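Arsenate reductase (ArsC) (Archaeoglobus fulgidus, PDB 1Y1L) probably reduces arsenate to arsenite in arsenic detoxification, using a fold of the low-molecular-weight phosphotyrosine phosphatase family. Local coordinates at residues H8-R12 against I96-A100; L19-A24 against V118-V122; L72-E78 against P90-I96. One frame throughout, in Å; residues are numbered along the deposited sequence.

All three contacts lie in one compact domain, built on a parallel sheet with strand order 29-33, 2-6, 73-77, 91-95. Along the chain the first segments come as 8-12, 19-24, 72-78 and the second as 90-96, 96-100, 118-122, so interaction 3 falls between the halves of the other two, whose segments alternate. Interactions 1 and 3, centres about 13 Å apart, share Ile96 and the salt bridge of Arg12 to Glu78; they meet at the carboxyl ends of the strands, beside the probable anion-binding loop. Interaction 2, centred about 18 Å from interaction 1 across the chain's centre, closes the far end of helices 12-21 and 106-121. There Leu121 touches Trp94 of interaction 3.

Interaction 1: residues H8-R12 against I96-A100; sequences HNTAR and IENPA. With CD (cadmium ion), chain E.
Arg12 reaches across to the 96-100 loop and buries far more surface there than any other residue of the contact. Its chain bends at chi3 (-74°), which turns the guanidinium under the loop backbone. Asn98 CA and the carbonyl carbon of Glu97 lie over one face of the flat group, both offset toward the rim. Arg12 NH2 comes to 3.0 Å from Asn98 OD1, with the guanidinium and amide planes 50° apart. The methylene part is used as well: CG of Arg12 lies 3.8 Å from Pro99 CD, while its CD passes Ile96 CG2. A long side chain suits the place because it offers carbon to Pro99 and Ile96 and keeps its charge for Glu78, which forms a salt bridge with NH1. Pro99 CG also meets Ala11 CB at 4.3 Å, a light apolar touch for which a methyl suffices. Farther out, Asn98 OD1 stands at the edge of the His8 ring, 3.8 Å from His8 NE2. A cadmium ion beside His8 is shared with Glu35 of the second subunit, although its placement against the ring is doubtful. The sequence fits the CX5R phosphate-binding loop of this family, ending in Arg12. That loop follows strand 2-6 and leads into helix 12-21, and the 96-100 loop, which follows strand 91-95, is backed by helix 106-121 through Val110 and Tyr107.

Interaction 2: residues L19-A24 against V118-V122; sequences LFNAMA and VKKLV
The carbonyl oxygen of Phe20 is gripped by two backbone N-H groups, those of Met23 and Ala24, each 2.7 Å away, and so ties down the turn at the end of helix 12-21. From that turn Phe20 and Met23 both reach the end of helix 106-121. The phenyl ring swings out because CG is anti to the backbone N (chi1 -172°), and its CD1-CE1 side meets the partner helix. Phe20 CD1 lies 3.8 Å from Val118 CG1, and Leu121 CD2 comes up near the ring plane at the edge; Val122 CG2 is also near, but its position is doubtful. Met23 works from the other flank: its chain bends at the last torsion and sets its methyl CE 3.5 Å from Val118 CG1, while SD passes the CA of Lys119. Val118 CG1 thus sits between Phe20 and the Met23 methyl, a place for a compact branched side chain. Val122 CG1 lies against CA and the small methyl of Ala24. The Phe20 ring also meets the ring of Phe4 and touches Trp27. No hydrogen bond crosses between the segments, so the helix ends are probably held together largely by apolar packing, with the Met23-Lys119 side the more open.

Interaction 3: residues L72-E78 against P90-I96; sequences LIVTVCE and PVTRWHI. With CD (cadmium ion), chain H.
Strands 73-77 and 91-95 run parallel, their axes 4.4 Å apart at closest approach and 28° apart in direction, and each odd-numbered residue of 73-77 bonds to the 90-96 segment. Ile73 N gives to Pro90 O, Thr75 N to Thr92 O, and Trp94 N to Thr75 O at 2.7 Å; Cys77 N to Trp94 O is weak, and Ile96 N closes the series on Cys77 O. Val74, Val76 and Trp94 occupy one face of the sheet. One methyl of the branched Val74, CG2, caps the six-membered ring of Trp94 on one face, 3.6 Å from its centroid and 14° off the ring normal, a CH-pi contact. Trp94 also meets Arg117 of helix 106-121 in a cation-pi contact. On the reverse face, Ile73 and Val91 lie side by side at a loosely modelled end, and Cys77 SG, in a poorly ordered residue, packs against the CB and CG of Arg93. His95 CG sits beside the backbone N (chi1 -59°), turning the ring toward Glu78 O; His95 ND1 donates to that oxygen at 3.1 Å, which would orient the ring. NE2 binds a cadmium ion, shared with Asp88 of the third subunit, whose exact position is doubtful. Cys77 is disulfide-bonded to Cys82, in keeping with the oxidized form. This outermost pair of the chain's sheet, backbone-bonded at Arg93 to the third subunit and with a probably redox-active cysteine at its carboxyl end, is consistent with the phosphatase-like fold of thioredoxin-coupled arsenate reductases.

Interaction 1: residues H8-R12 against I96-A100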
ATOM      1  N   HIS A   8       6.582  -9.657  15.166  1.00 43.77           N
ATOM      2  CA  HIS A   8       6.476 -10.261  16.482  1.00 43.22           C
ATOM      3  C   HIS A   8       6.776  -9.384  17.728  1.00 42.30           C
ATOM      4  O   HIS A   8       6.348  -9.725  18.825  1.00 45.36           O
ATOM      5  CB  HIS A   8       7.211 -11.600  16.451  1.00 41.45           C
ATOM      6  CG  HIS A   8       8.642 -11.511  15.970  1.00 40.08           C
ATOM      7  ND1 HIS A   8       9.648 -12.291  16.499  1.00 40.61           N
ATOM      8  CD2 HIS A   8       9.234 -10.741  15.025  1.00 31.69           C
ATOM      9  CE1 HIS A   8      10.795 -11.979  15.929  1.00 38.34           C
ATOM     10  NE2 HIS A   8      10.568 -11.050  15.021  1.00 32.66           N
ATOM     11  N   ASN A   9       7.403  -8.219  17.545  1.00 41.63           N
ATOM     12  CA  ASN A   9       7.718  -7.292  18.659  1.00 41.48           C
ATOM     13  C   ASN A   9       8.443  -7.906  19.863  1.00 41.56           C
ATOM     14  O   ASN A   9       7.915  -7.948  20.983  1.00 39.25           O
ATOM     15  CB  ASN A   9       6.453  -6.576  19.159  1.00 38.71           C
ATOM     16  CG  ASN A   9       6.731  -5.630  20.339  1.00 46.98           C
ATOM     17  OD1 ASN A   9       5.847  -5.352  21.151  1.00 52.81           O
ATOM     18  ND2 ASN A   9       7.973  -5.161  20.451  1.00 45.47           N
ATOM     19  N   THR A  10       9.686  -8.310  19.658  1.00 42.33           N
ATOM     20  CA  THR A  10      10.440  -8.928  20.735  1.00 38.81           C
ATOM     21  C   THR A  10      11.860  -8.371  20.825  1.00 39.32           C
ATOM     22  O   THR A  10      12.432  -8.293  21.912  1.00 41.15           O
ATOM     23  CB  THR A  10      10.482 -10.459  20.538  1.00 36.00           C
ATOM     24  OG1 THR A  10       9.156 -11.006  20.589  1.00 30.51           O
ATOM     25  CG2 THR A  10      11.294 -11.111  21.604  1.00 42.93           C
ATOM     26  N   ALA A  11      12.406  -7.944  19.688  1.00 35.83           N
ATOM     27  CA  ALA A  11      13.762  -7.418  19.640  1.00 35.22           C
ATOM     28  C   ALA A  11      13.908  -6.016  19.046  1.00 36.94           C
ATOM     29  O   ALA A  11      13.966  -5.031  19.783  1.00 35.78           O
ATOM     30  CB  ALA A  11      14.658  -8.387  18.893  1.00 31.88           C
ATOM     31  N   ARG A  12      14.036  -5.949  17.720  1.00 34.12           N
ATOM     32  CA  ARG A  12      14.208  -4.688  16.993  1.00 30.71           C
ATOM     33  C   ARG A  12      13.254  -3.582  17.435  1.00 29.20           C
ATOM     34  O   ARG A  12      13.665  -2.457  17.703  1.00 31.86           O
ATOM     35  CB  ARG A  12      14.057  -4.923  15.490  1.00 21.81           C
ATOM     36  CG  ARG A  12      14.876  -6.079  14.992  1.00 26.93           C
ATOM     37  CD  ARG A  12      15.246  -5.958  13.529  1.00 25.85           C
ATOM     38  NE  ARG A  12      14.139  -6.200  12.607  1.00 32.84           N
ATOM     39  CZ  ARG A  12      13.366  -7.284  12.599  1.00 27.18           C
ATOM     40  NH1 ARG A  12      12.398  -7.401  11.699  1.00 31.67           N
ATOM     41  NH2 ARG A  12      13.529  -8.237  13.506  1.00 27.33           N
ATOM     42  N   ILE A  96      15.404  -4.021   8.107  1.00 37.62           N
ATOM     43  CA  ILE A  96      16.404  -4.453   9.068  1.00 27.63           C
ATOM     44  C   ILE A  96      16.404  -5.965   9.268  1.00 27.85           C
ATOM     45  O   ILE A  96      15.364  -6.582   9.531  1.00 27.88           O
ATOM     46  CB  ILE A  96      16.177  -3.763  10.423  1.00 29.29           C
ATOM     47  CG1 ILE A  96      16.265  -2.243  10.249  1.00 34.08           C
ATOM     48  CG2 ILE A  96      17.194  -4.239  11.436  1.00 36.74           C
ATOM     49  CD1 ILE A  96      15.968  -1.455  11.499  1.00 42.51           C
ATOM     50  N   GLU A  97      17.597  -6.542   9.149  1.00 29.67           N
ATOM     51  CA  GLU A  97      17.833  -7.975   9.307  1.00 29.74           C
ATOM     52  C   GLU A  97      17.220  -8.486  10.586  1.00 26.91           C
ATOM     53  O   GLU A  97      17.418  -7.909  11.643  1.00 31.07           O
ATOM     54  CB  GLU A  97      19.339  -8.232   9.322  1.00 34.88           C
ATOM     55  CG  GLU A  97      19.768  -9.645   9.683  1.00 43.67           C
ATOM     56  CD  GLU A  97      21.266  -9.847   9.541  1.00 49.32           C
ATOM     57  OE1 GLU A  97      21.680 -10.966   9.174  1.00 57.42           O
ATOM     58  OE2 GLU A  97      22.029  -8.890   9.791  1.00 49.84           O
ATOM     59  N   ASN A  98      16.476  -9.573  10.481  1.00 27.49           N
ATOM     60  CA  ASN A  98      15.821 -10.173  11.630  1.00 30.89           C
ATOM     61  C   ASN A  98      16.871 -10.957  12.418  1.00 34.13           C
ATOM     62  O   ASN A  98      17.347 -11.991  11.944  1.00 41.97           O
ATOM     63  CB  ASN A  98      14.729 -11.107  11.131  1.00 30.24           C
ATOM     64  CG  ASN A  98      13.785 -11.510  12.211  1.00 39.37           C
ATOM     65  OD1 ASN A  98      13.990 -11.202  13.385  1.00 44.13           O
ATOM     66  ND2 ASN A  98      12.716 -12.187  11.826  1.00 36.58           N
ATOM     67  N   PRO A  99      17.263 -10.475  13.621  1.00 34.29           N
ATOM     68  CA  PRO A  99      18.272 -11.171  14.426  1.00 31.33           C
ATOM     69  C   PRO A  99      17.797 -12.473  15.053  1.00 32.64           C
ATOM     70  O   PRO A  99      18.612 -13.327  15.390  1.00 35.66           O
ATOM     71  CB  PRO A  99      18.613 -10.138  15.493  1.00 20.83           C
ATOM     72  CG  PRO A  99      17.318  -9.513  15.748  1.00 27.65           C
ATOM     73  CD  PRO A  99      16.789  -9.277  14.339  1.00 30.36           C
ATOM     74  N   ALA A 100      16.483 -12.626  15.181  1.00 38.73           N
ATOM     75  CA  ALA A 100      15.876 -13.812  15.791  1.00 40.97           C
ATOM     76  C   ALA A 100      16.495 -15.150  15.430  1.00 39.51           C
ATOM     77  O   ALA A 100      16.499 -15.562  14.263  1.00 40.02           O
ATOM     78  CB  ALA A 100      14.386 -13.850  15.508  1.00 44.59           C
TER
HETATM   79 CD    CD E 125       9.361 -12.993  14.378  1.00  2.66          CD

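Interaction 2: residues L19-A24 against V118-V122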
ATOM      1  N   LEU A  19      16.656   3.051  22.348  1.00 39.38           N
ATOM      2  CA  LEU A  19      17.712   3.896  21.813  1.00 36.44           C
ATOM      3  C   LEU A  19      17.200   5.296  21.477  1.00 36.59           C
ATOM      4  O   LEU A  19      17.905   6.303  21.654  1.00 37.78           O
ATOM      5  CB  LEU A  19      18.291   3.246  20.572  1.00 30.04           C
ATOM      6  CG  LEU A  19      19.103   2.015  20.919  1.00 29.32           C
ATOM      7  CD1 LEU A  19      19.294   1.207  19.678  1.00 37.37           C
ATOM      8  CD2 LEU A  19      20.444   2.423  21.499  1.00 32.16           C
ATOM      9  N   PHE A  20      15.994   5.333  20.922  1.00 34.82           N
ATOM     10  CA  PHE A  20      15.350   6.579  20.555  1.00 31.63           C
ATOM     11  C   PHE A  20      15.251   7.447  21.805  1.00 30.16           C
ATOM     12  O   PHE A  20      15.795   8.552  21.856  1.00 30.32           O
ATOM     13  CB  PHE A  20      13.945   6.290  20.003  1.00 28.28           C
ATOM     14  CG  PHE A  20      13.270   7.483  19.429  1.00 17.79           C
ATOM     15  CD1 PHE A  20      13.394   7.778  18.086  1.00 20.89           C
ATOM     16  CD2 PHE A  20      12.573   8.344  20.238  1.00 12.08           C
ATOM     17  CE1 PHE A  20      12.836   8.917  17.560  1.00 22.21           C
ATOM     18  CE2 PHE A  20      12.012   9.482  19.730  1.00 23.50           C
ATOM     19  CZ  PHE A  20      12.144   9.775  18.384  1.00 28.67           C
ATOM     20  N   ASN A  21      14.566   6.916  22.810  1.00 28.49           N
ATOM     21  CA  ASN A  21      14.357   7.601  24.075  1.00 36.81           C
ATOM     22  C   ASN A  21      15.638   8.129  24.724  1.00 45.60           C
ATOM     23  O   ASN A  21      15.623   9.159  25.402  1.00 49.21           O
ATOM     24  CB  ASN A  21      13.636   6.674  25.050  1.00 31.31           C
ATOM     25  CG  ASN A  21      12.212   6.405  24.652  1.00 26.28           C
ATOM     26  OD1 ASN A  21      11.630   5.380  25.008  1.00 26.43           O
ATOM     27  ND2 ASN A  21      11.621   7.347  23.940  1.00 23.98           N
ATOM     28  N   ALA A  22      16.733   7.397  24.575  1.00 50.62           N
ATOM     29  CA  ALA A  22      18.005   7.824  25.148  1.00 51.12           C
ATOM     30  C   ALA A  22      18.655   8.927  24.309  1.00 49.29           C
ATOM     31  O   ALA A  22      19.652   9.516  24.719  1.00 50.52           O
ATOM     32  CB  ALA A  22      18.947   6.636  25.274  1.00 55.16           C
ATOM     33  N   MET A  23      18.094   9.204  23.138  1.00 45.80           N
ATOM     34  CA  MET A  23      18.652  10.222  22.264  1.00 43.69           C
ATOM     35  C   MET A  23      17.743  11.411  22.029  1.00 47.39           C
ATOM     36  O   MET A  23      18.225  12.512  21.778  1.00 50.93           O
ATOM     37  CB  MET A  23      19.038   9.604  20.931  1.00 42.71           C
ATOM     38  CG  MET A  23      20.075   8.518  21.065  1.00 40.14           C
ATOM     39  SD  MET A  23      20.721   8.032  19.486  1.00 43.73           S
ATOM     40  CE  MET A  23      19.959   6.461  19.323  1.00 45.75           C
ATOM     41  N   ALA A  24      16.436  11.187  22.072  1.00 47.81           N
ATOM     42  CA  ALA A  24      15.467  12.255  21.871  1.00 49.55           C
ATOM     43  C   ALA A  24      15.213  13.072  23.146  1.00 52.64           C
ATOM     44  O   ALA A  24      15.083  12.516  24.246  1.00 52.24           O
ATOM     45  CB  ALA A  24      14.161  11.677  21.355  1.00 51.81           C
ATOM     46  N   VAL A 118      18.302   5.424  14.221  1.00 44.17           N
ATOM     47  CA  VAL A 118      17.587   6.218  15.211  1.00 43.39           C
ATOM     48  C   VAL A 118      18.291   7.558  15.382  1.00 44.83           C
ATOM     49  O   VAL A 118      17.651   8.599  15.405  1.00 43.50           O
ATOM     50  CB  VAL A 118      17.476   5.495  16.570  1.00 43.20           C
ATOM     51  CG1 VAL A 118      16.932   6.436  17.624  1.00 38.60           C
ATOM     52  CG2 VAL A 118      16.544   4.298  16.449  1.00 47.01           C
ATOM     53  N   LYS A 119      19.613   7.514  15.496  1.00 49.58           N
ATOM     54  CA  LYS A 119      20.445   8.705  15.650  1.00 49.78           C
ATOM     55  C   LYS A 119      20.129   9.686  14.533  1.00 46.49           C
ATOM     56  O   LYS A 119      19.876  10.865  14.780  1.00 46.75           O
ATOM     57  CB  LYS A 119      21.920   8.293  15.595  1.00 53.36           C
ATOM     58  CG  LYS A 119      22.941   9.409  15.666  1.00 51.95           C
ATOM     59  CD  LYS A 119      24.326   8.808  15.842  1.00 51.92           C
ATOM     60  CE  LYS A 119      25.416   9.858  15.772  1.00 56.74           C
ATOM     61  NZ  LYS A 119      25.528  10.457  14.406  1.00 58.43           N
ATOM     62  N   LYS A 120      20.164   9.185  13.305  1.00 45.51           N
ATOM     63  CA  LYS A 120      19.872   9.981  12.126  1.00 48.19           C
ATOM     64  C   LYS A 120      18.426  10.519  12.193  1.00 48.94           C
ATOM     65  O   LYS A 120      18.189  11.720  12.013  1.00 48.38           O
ATOM     66  CB  LYS A 120      20.080   9.108  10.886  1.00 50.51           C
ATOM     67  CG  LYS A 120      19.918   9.825   9.569  1.00 64.23           C
ATOM     68  CD  LYS A 120      19.974   8.850   8.396  1.00 76.04           C
ATOM     69  CE  LYS A 120      19.521   9.525   7.099  1.00 80.25           C
ATOM     70  NZ  LYS A 120      19.488   8.587   5.944  1.00 83.14           N
ATOM     71  N   LEU A 121      17.475   9.626  12.476  1.00 48.25           N
ATOM     72  CA  LEU A 121      16.054   9.974  12.580  1.00 41.21           C
ATOM     73  C   LEU A 121      15.769  11.026  13.633  1.00 43.90           C
ATOM     74  O   LEU A 121      14.842  11.811  13.483  1.00 45.59           O
ATOM     75  CB  LEU A 121      15.209   8.730  12.895  1.00 37.46           C
ATOM     76  CG  LEU A 121      13.718   8.949  13.200  1.00 29.83           C
ATOM     77  CD1 LEU A 121      13.018   9.566  11.994  1.00 26.85           C
ATOM     78  CD2 LEU A 121      13.047   7.647  13.599  1.00 27.70           C
ATOM     79  N   VAL A 122      16.517  10.990  14.732  1.00 46.20           N
ATOM     80  CA  VAL A 122      16.325  11.943  15.814  1.00 47.40           C
ATOM     81  C   VAL A 122      16.782  13.351  15.402  1.00 54.04           C
ATOM     82  O   VAL A 122      16.939  14.245  16.234  1.00 50.01           O
ATOM     83  CB  VAL A 122      16.987  11.431  17.114  1.00 41.23           C
ATOM     84  CG1 VAL A 122      16.750  12.373  18.267  1.00 33.48           C
ATOM     85  CG2 VAL A 122      16.394  10.093  17.472  1.00 44.39           C
TER

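Interaction 3: residues L72-E78 against P90-I96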
ATOM      1  N   LEU A  72       4.351   9.733  13.943  1.00 25.88           N
ATOM      2  CA  LEU A  72       5.285   9.149  12.976  1.00 26.80           C
ATOM      3  C   LEU A  72       5.444   7.708  13.368  1.00 23.04           C
ATOM      4  O   LEU A  72       6.015   7.420  14.405  1.00 24.03           O
ATOM      5  CB  LEU A  72       6.652   9.848  13.006  1.00 28.87           C
ATOM      6  CG  LEU A  72       7.806   9.398  12.098  1.00 24.06           C
ATOM      7  CD1 LEU A  72       8.824   8.629  12.888  1.00 24.59           C
ATOM      8  CD2 LEU A  72       7.316   8.601  10.920  1.00 23.47           C
ATOM      9  N   ILE A  73       4.844   6.811  12.603  1.00 23.70           N
ATOM     10  CA  ILE A  73       4.976   5.400  12.909  1.00 27.90           C
ATOM     11  C   ILE A  73       5.970   4.781  11.935  1.00 31.33           C
ATOM     12  O   ILE A  73       5.720   4.716  10.739  1.00 30.47           O
ATOM     13  CB  ILE A  73       3.592   4.674  12.946  1.00 23.46           C
ATOM     14  CG1 ILE A  73       3.760   3.155  13.060  1.00 26.66           C
ATOM     15  CG2 ILE A  73       2.739   5.076  11.770  1.00 23.76           C
ATOM     16  CD1 ILE A  73       3.895   2.422  11.734  1.00 30.82           C
ATOM     17  N   VAL A  74       7.160   4.486  12.448  1.00 30.35           N
ATOM     18  CA  VAL A  74       8.222   3.872  11.665  1.00 26.55           C
ATOM     19  C   VAL A  74       7.997   2.363  11.698  1.00 25.32           C
ATOM     20  O   VAL A  74       7.812   1.785  12.776  1.00 30.27           O
ATOM     21  CB  VAL A  74       9.610   4.235  12.240  1.00 24.46           C
ATOM     22  CG1 VAL A  74       9.521   4.413  13.731  1.00 29.39           C
ATOM     23  CG2 VAL A  74      10.629   3.163  11.905  1.00 17.90           C
ATOM     24  N   THR A  75       7.966   1.747  10.518  1.00 29.11           N
ATOM     25  CA  THR A  75       7.750   0.303  10.395  1.00 33.69           C
ATOM     26  C   THR A  75       9.041  -0.446  10.044  1.00 35.10           C
ATOM     27  O   THR A  75       9.680  -0.170   9.021  1.00 36.54           O
ATOM     28  CB  THR A  75       6.659  -0.016   9.336  1.00 28.45           C
ATOM     29  OG1 THR A  75       5.371   0.336   9.849  1.00 37.72           O
ATOM     30  CG2 THR A  75       6.650  -1.492   8.988  1.00 27.24           C
ATOM     31  N   VAL A  76       9.450  -1.355  10.922  1.00 36.88           N
ATOM     32  CA  VAL A  76      10.651  -2.145  10.683  1.00 36.14           C
ATOM     33  C   VAL A  76      10.255  -3.358   9.845  1.00 43.18           C
ATOM     34  O   VAL A  76       9.742  -4.358  10.371  1.00 42.49           O
ATOM     35  CB  VAL A  76      11.322  -2.593  12.003  1.00 32.08           C
ATOM     36  CG1 VAL A  76      12.473  -3.517  11.714  1.00 28.31           C
ATOM     37  CG2 VAL A  76      11.844  -1.388  12.752  1.00 26.19           C
ATOM     38  N   CYS A  77      10.444  -3.229   8.533  1.00 54.20           N
ATOM     39  CA  CYS A  77      10.109  -4.274   7.567  1.00 63.96           C
ATOM     40  C   CYS A  77      11.202  -5.336   7.360  1.00 60.81           C
ATOM     41  O   CYS A  77      12.368  -5.144   7.730  1.00 57.58           O
ATOM     42  CB  CYS A  77       9.832  -3.637   6.183  1.00 68.43           C
ATOM     43  SG  CYS A  77       9.065  -1.996   6.376  1.00 97.33           S
ATOM     44  N   GLU A  78      10.795  -6.457   6.765  1.00 61.89           N
ATOM     45  CA  GLU A  78      11.680  -7.583   6.471  1.00 62.62           C
ATOM     46  C   GLU A  78      12.412  -7.327   5.150  1.00 69.19           C
ATOM     47  O   GLU A  78      12.352  -6.223   4.607  1.00 67.12           O
ATOM     48  CB  GLU A  78      10.847  -8.859   6.351  1.00 58.27           C
ATOM     49  CG  GLU A  78       9.964  -9.164   7.551  1.00 49.03           C
ATOM     50  CD  GLU A  78      10.656 -10.016   8.597  1.00 51.71           C
ATOM     51  OE1 GLU A  78      11.296  -9.443   9.503  1.00 48.32           O
ATOM     52  OE2 GLU A  78      10.552 -11.262   8.518  1.00 53.62           O
ATOM     53  N   PRO A  90       1.535   9.484   8.978  1.00 35.22           N
ATOM     54  CA  PRO A  90       2.866   9.304   8.391  1.00 34.09           C
ATOM     55  C   PRO A  90       3.580   8.067   8.912  1.00 29.12           C
ATOM     56  O   PRO A  90       3.632   7.842  10.121  1.00 32.53           O
ATOM     57  CB  PRO A  90       3.594  10.579   8.809  1.00 36.26           C
ATOM     58  CG  PRO A  90       3.006  10.865  10.133  1.00 37.44           C
ATOM     59  CD  PRO A  90       1.533  10.613   9.918  1.00 36.19           C
ATOM     60  N   VAL A  91       4.119   7.268   7.994  1.00 27.29           N
ATOM     61  CA  VAL A  91       4.838   6.047   8.348  1.00 27.55           C
ATOM     62  C   VAL A  91       5.986   5.734   7.379  1.00 28.63           C
ATOM     63  O   VAL A  91       5.835   5.861   6.163  1.00 30.14           O
ATOM     64  CB  VAL A  91       3.874   4.810   8.501  1.00 19.41           C
ATOM     65  CG1 VAL A  91       2.445   5.148   8.106  1.00 10.24           C
ATOM     66  CG2 VAL A  91       4.385   3.631   7.707  1.00 13.23           C
ATOM     67  N   THR A  92       7.142   5.369   7.934  1.00 33.28           N
ATOM     68  CA  THR A  92       8.322   5.025   7.137  1.00 36.03           C
ATOM     69  C   THR A  92       8.559   3.510   7.173  1.00 39.62           C
ATOM     70  O   THR A  92       7.828   2.766   7.842  1.00 43.79           O
ATOM     71  CB  THR A  92       9.595   5.709   7.666  1.00 35.52           C
ATOM     72  OG1 THR A  92       9.296   7.036   8.110  1.00 44.31           O
ATOM     73  CG2 THR A  92      10.631   5.806   6.567  1.00 33.47           C
ATOM     74  N   ARG A  93       9.588   3.055   6.464  1.00 37.18           N
ATOM     75  CA  ARG A  93       9.917   1.634   6.413  1.00 34.58           C
ATOM     76  C   ARG A  93      11.413   1.390   6.528  1.00 34.26           C
ATOM     77  O   ARG A  93      12.197   1.931   5.750  1.00 35.49           O
ATOM     78  CB  ARG A  93       9.401   1.038   5.112  1.00 31.06           C
ATOM     79  CG  ARG A  93       7.895   1.143   4.960  1.00 37.16           C
ATOM     80  CD  ARG A  93       7.439   0.639   3.610  1.00 41.00           C
ATOM     81  NE  ARG A  93       5.983   0.651   3.476  1.00 48.76           N
ATOM     82  CZ  ARG A  93       5.336   0.924   2.343  1.00 52.25           C
ATOM     83  NH1 ARG A  93       4.006   0.906   2.325  1.00 47.96           N
ATOM     84  NH2 ARG A  93       6.008   1.225   1.231  1.00 46.86           N
ATOM     85  N   TRP A  94      11.812   0.596   7.515  1.00 33.66           N
ATOM     86  CA  TRP A  94      13.221   0.288   7.698  1.00 30.36           C
ATOM     87  C   TRP A  94      13.446  -1.178   7.447  1.00 34.49           C
ATOM     88  O   TRP A  94      12.893  -2.016   8.149  1.00 37.83           O
ATOM     89  CB  TRP A  94      13.670   0.596   9.118  1.00 24.50           C
ATOM     90  CG  TRP A  94      13.698   2.031   9.445  1.00 24.05           C
ATOM     91  CD1 TRP A  94      13.395   3.070   8.621  1.00 19.98           C
ATOM     92  CD2 TRP A  94      14.014   2.604  10.718  1.00 20.52           C
ATOM     93  NE1 TRP A  94      13.490   4.252   9.304  1.00 22.54           N
ATOM     94  CE2 TRP A  94      13.864   3.994  10.596  1.00 14.04           C
ATOM     95  CE3 TRP A  94      14.403   2.069  11.953  1.00 14.08           C
ATOM     96  CZ2 TRP A  94      14.083   4.862  11.656  1.00  8.03           C
ATOM     97  CZ3 TRP A  94      14.619   2.926  13.004  1.00 21.48           C
ATOM     98  CH2 TRP A  94      14.459   4.309  12.851  1.00 19.58           C
ATOM     99  N   HIS A  95      14.238  -1.494   6.436  1.00 38.57           N
ATOM    100  CA  HIS A  95      14.537  -2.888   6.152  1.00 40.12           C
ATOM    101  C   HIS A  95      15.715  -3.290   7.043  1.00 39.42           C
ATOM    102  O   HIS A  95      16.860  -2.894   6.812  1.00 38.12           O
ATOM    103  CB  HIS A  95      14.854  -3.058   4.671  1.00 48.38           C
ATOM    104  CG  HIS A  95      13.735  -2.630   3.770  1.00 56.15           C
ATOM    105  ND1 HIS A  95      12.544  -3.321   3.680  1.00 65.69           N
ATOM    106  CD2 HIS A  95      13.625  -1.584   2.918  1.00 60.57           C
ATOM    107  CE1 HIS A  95      11.751  -2.722   2.809  1.00 66.99           C
ATOM    108  NE2 HIS A  95      12.384  -1.664   2.332  1.00 65.80           N
ATOM    109  N   ILE A  96      15.404  -4.021   8.107  1.00 37.62           N
ATOM    110  CA  ILE A  96      16.404  -4.453   9.068  1.00 27.63           C
ATOM    111  C   ILE A  96      16.404  -5.965   9.268  1.00 27.85           C
ATOM    112  O   ILE A  96      15.364  -6.582   9.531  1.00 27.88           O
ATOM    113  CB  ILE A  96      16.177  -3.763  10.423  1.00 29.29           C
ATOM    114  CG1 ILE A  96      16.265  -2.243  10.249  1.00 34.08           C
ATOM    115  CG2 ILE A  96      17.194  -4.239  11.436  1.00 36.74           C
ATOM    116  CD1 ILE A  96      15.968  -1.455  11.499  1.00 42.51           C
TER
HETATM  117 CD    CD H 127      10.835  -1.771   0.516  1.00  2.58          CD